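Local coordinates for protein dihydropteroate synthase (Burkholderia cenocepacia, PDB 2Y5S) that probably catalyses the condensation of para-aminobenzoate with 6-hydroxymethyl-7,8-dihydropterin diphosphate to give 7,8-dihydropteroate, the immediate precursor of folates, at residues B[8-13]-B[218-223]. Sequence-based numbering, arbitrary orientation.
Sequences PAPLQC and PARPDG
R220 reaches across to the backbone of P10 and grips its carbonyl oxygen end-on with both terminal nitrogens. NH1 of R220 lies 2.7 Å from O of P10, in the carbonyl plane, and the bond is moderately bent (149° at the hydrogen). The second bond, from R220 NH2 to the same P10 oxygen, is longer at 3.0 Å and more bent, at 138°, with its donor tilted somewhat from the carbonyl plane. The acceptor lies almost within the guanidinium plane, so that two N-H groups share one oxygen. Two aliphatic neighbours flank the guanidinium: the methyl of A9 comes in obliquely, its CB 3.4 Å from R220 NH1, and L11 brings CD1 to 4.1 Å from R220 NH2, near the plane at the guanidinium edge. The L11 backbone directs CB away from R220; CG anti to the backbone N (chi1 -172°), together with the second torsion, carries CD1 back to the guanidinium. The contact ties the N-terminal segment, where it enters the small antiparallel hairpin of strands 11-13 and 16-18, to the loop between helix 204-211 and strand 229-230 of the TIM barrel characteristic of the pterin-binding enzymes. Such a helix-to-strand loop lies at the N-terminal end of the barrel strands, whereas TIM-barrel active sites lie at the C-terminal ends; the L11 side chain is about 11 Å from the bound 7,8-dihydropteroate. The R220 chain runs extended from CG to NE, which lets it span to P10, and packs on Y226 and P227 further along the same loop. NH2 also donates to O of I190 at the start of strand 190-193, which probably limits rotation of the guanidinium. R220 opens a type I beta turn that ends at G223, closed by a 3.0 Å bond from G223 N to R220 O.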
ATOM      1  N   PRO B   8      -8.568   2.937  17.153  1.00 31.01           N
ATOM      2  CA  PRO B   8     -10.030   2.942  16.990  1.00 28.92           C
ATOM      3  C   PRO B   8     -10.746   2.397  18.219  1.00 28.07           C
ATOM      4  O   PRO B   8     -10.248   1.471  18.877  1.00 27.85           O
ATOM      5  CB  PRO B   8     -10.265   2.021  15.786  1.00 26.72           C
ATOM      6  CG  PRO B   8      -8.955   2.008  15.045  1.00 27.58           C
ATOM      7  CD  PRO B   8      -7.902   2.161  16.091  1.00 29.97           C
ATOM      8  N   ALA B   9     -11.905   2.974  18.511  1.00 27.13           N
ATOM      9  CA  ALA B   9     -12.713   2.564  19.644  1.00 27.35           C
ATOM     10  C   ALA B   9     -13.210   1.127  19.442  1.00 25.37           C
ATOM     11  O   ALA B   9     -13.417   0.701  18.306  1.00 24.57           O
ATOM     12  CB  ALA B   9     -13.891   3.518  19.815  1.00 27.15           C
ATOM     13  N   PRO B  10     -13.407   0.381  20.536  1.00 25.88           N
ATOM     14  CA  PRO B  10     -13.837  -1.007  20.418  1.00 24.91           C
ATOM     15  C   PRO B  10     -15.251  -1.197  19.853  1.00 23.74           C
ATOM     16  O   PRO B  10     -16.095  -0.290  19.914  1.00 22.51           O
ATOM     17  CB  PRO B  10     -13.770  -1.524  21.860  1.00 26.53           C
ATOM     18  CG  PRO B  10     -13.957  -0.313  22.698  1.00 29.17           C
ATOM     19  CD  PRO B  10     -13.264   0.792  21.945  1.00 28.68           C
ATOM     20  N   LEU B  11     -15.480  -2.397  19.324  1.00 22.80           N
ATOM     21  CA  LEU B  11     -16.757  -2.761  18.756  1.00 22.81           C
ATOM     22  C   LEU B  11     -17.319  -4.031  19.407  1.00 23.57           C
ATOM     23  O   LEU B  11     -16.738  -5.104  19.302  1.00 23.92           O
ATOM     24  CB  LEU B  11     -16.603  -2.968  17.248  1.00 21.16           C
ATOM     25  CG  LEU B  11     -17.917  -3.175  16.480  1.00 21.54           C
ATOM     26  CD1 LEU B  11     -18.811  -1.938  16.604  1.00 19.17           C
ATOM     27  CD2 LEU B  11     -17.648  -3.538  14.980  1.00 20.38           C
ATOM     28  N   GLN B  12     -18.460  -3.910  20.067  1.00 24.97           N
ATOM     29  CA  GLN B  12     -19.189  -5.090  20.527  1.00 26.06           C
ATOM     30  C   GLN B  12     -19.790  -5.764  19.274  1.00 25.09           C
ATOM     31  O   GLN B  12     -20.492  -5.128  18.508  1.00 24.86           O
ATOM     32  CB  GLN B  12     -20.235  -4.678  21.544  1.00 27.76           C
ATOM     33  CG  GLN B  12     -21.169  -5.770  22.004  1.00 30.45           C
ATOM     34  CD  GLN B  12     -20.446  -6.929  22.638  1.00 33.69           C
ATOM     35  OE1 GLN B  12     -19.549  -6.739  23.465  1.00 32.17           O
ATOM     36  NE2 GLN B  12     -20.833  -8.151  22.253  1.00 36.28           N
ATOM     37  N   CYS B  13     -19.470  -7.036  19.056  1.00 24.64           N
ATOM     38  CA  CYS B  13     -19.739  -7.676  17.777  1.00 24.12           C
ATOM     39  C   CYS B  13     -20.290  -9.069  17.982  1.00 24.08           C
ATOM     40  O   CYS B  13     -19.667 -10.067  17.635  1.00 23.48           O
ATOM     41  CB  CYS B  13     -18.471  -7.694  16.916  1.00 23.40           C
ATOM     42  SG  CYS B  13     -18.745  -8.102  15.195  1.00 25.08           S
ATOM     43  N   PRO B 218     -18.556  10.345  13.346  1.00 24.14           N
ATOM     44  CA  PRO B 218     -18.996  11.113  14.492  1.00 26.01           C
ATOM     45  C   PRO B 218     -18.480  10.510  15.802  1.00 26.37           C
ATOM     46  O   PRO B 218     -17.884   9.411  15.807  1.00 25.20           O
ATOM     47  CB  PRO B 218     -20.522  11.021  14.409  1.00 25.96           C
ATOM     48  CG  PRO B 218     -20.785   9.802  13.686  1.00 24.76           C
ATOM     49  CD  PRO B 218     -19.630   9.504  12.808  1.00 23.32           C
ATOM     50  N   ALA B 219     -18.732  11.226  16.891  1.00 27.67           N
ATOM     51  CA  ALA B 219     -18.284  10.842  18.238  1.00 28.57           C
ATOM     52  C   ALA B 219     -19.336  10.032  18.997  1.00 28.65           C
ATOM     53  O   ALA B 219     -20.526  10.334  18.941  1.00 28.62           O
ATOM     54  CB  ALA B 219     -17.916  12.102  19.041  1.00 29.90           C
ATOM     55  N   ARG B 220     -18.880   9.005  19.715  1.00 29.01           N
ATOM     56  CA  ARG B 220     -19.705   8.303  20.695  1.00 29.96           C
ATOM     57  C   ARG B 220     -19.858   9.220  21.906  1.00 32.41           C
ATOM     58  O   ARG B 220     -19.205  10.258  21.957  1.00 33.79           O
ATOM     59  CB  ARG B 220     -19.051   6.990  21.110  1.00 29.41           C
ATOM     60  CG  ARG B 220     -18.964   5.973  19.994  1.00 27.16           C
ATOM     61  CD  ARG B 220     -18.241   4.738  20.460  1.00 26.92           C
ATOM     62  NE  ARG B 220     -18.554   3.578  19.630  1.00 24.89           N
ATOM     63  CZ  ARG B 220     -17.918   2.411  19.707  1.00 25.60           C
ATOM     64  NH1 ARG B 220     -16.929   2.229  20.593  1.00 25.24           N
ATOM     65  NH2 ARG B 220     -18.288   1.407  18.906  1.00 23.30           N
ATOM     66  N   PRO B 221     -20.734   8.866  22.862  1.00 33.96           N
ATOM     67  CA  PRO B 221     -20.893   9.696  24.084  1.00 36.53           C
ATOM     68  C   PRO B 221     -19.630   9.852  24.931  1.00 38.08           C
ATOM     69  O   PRO B 221     -19.420  10.907  25.539  1.00 39.56           O
ATOM     70  CB  PRO B 221     -21.976   8.956  24.866  1.00 36.86           C
ATOM     71  CG  PRO B 221     -22.813   8.312  23.800  1.00 35.17           C
ATOM     72  CD  PRO B 221     -21.841   7.898  22.719  1.00 33.53           C
ATOM     73  N   ASP B 222     -18.781   8.825  24.952  1.00 37.86           N
ATOM     74  CA  ASP B 222     -17.502   8.899  25.667  1.00 39.32           C
ATOM     75  C   ASP B 222     -16.458   9.772  24.961  1.00 38.92           C
ATOM     76  O   ASP B 222     -15.313   9.835  25.406  1.00 40.37           O
ATOM     77  CB  ASP B 222     -16.924   7.496  25.897  1.00 38.77           C
ATOM     78  CG  ASP B 222     -16.527   6.805  24.596  1.00 38.33           C
ATOM     79  OD1 ASP B 222     -16.649   7.431  23.520  1.00 39.00           O
ATOM     80  OD2 ASP B 222     -16.108   5.625  24.647  1.00 39.76           O
ATOM     81  N   GLY B 223     -16.834  10.427  23.862  1.00 37.91           N
ATOM     82  CA  GLY B 223     -15.920  11.310  23.127  1.00 37.94           C
ATOM     83  C   GLY B 223     -15.070  10.626  22.066  1.00 36.11           C
ATOM     84  O   GLY B 223     -14.457  11.300  21.232  1.00 36.38           O
TER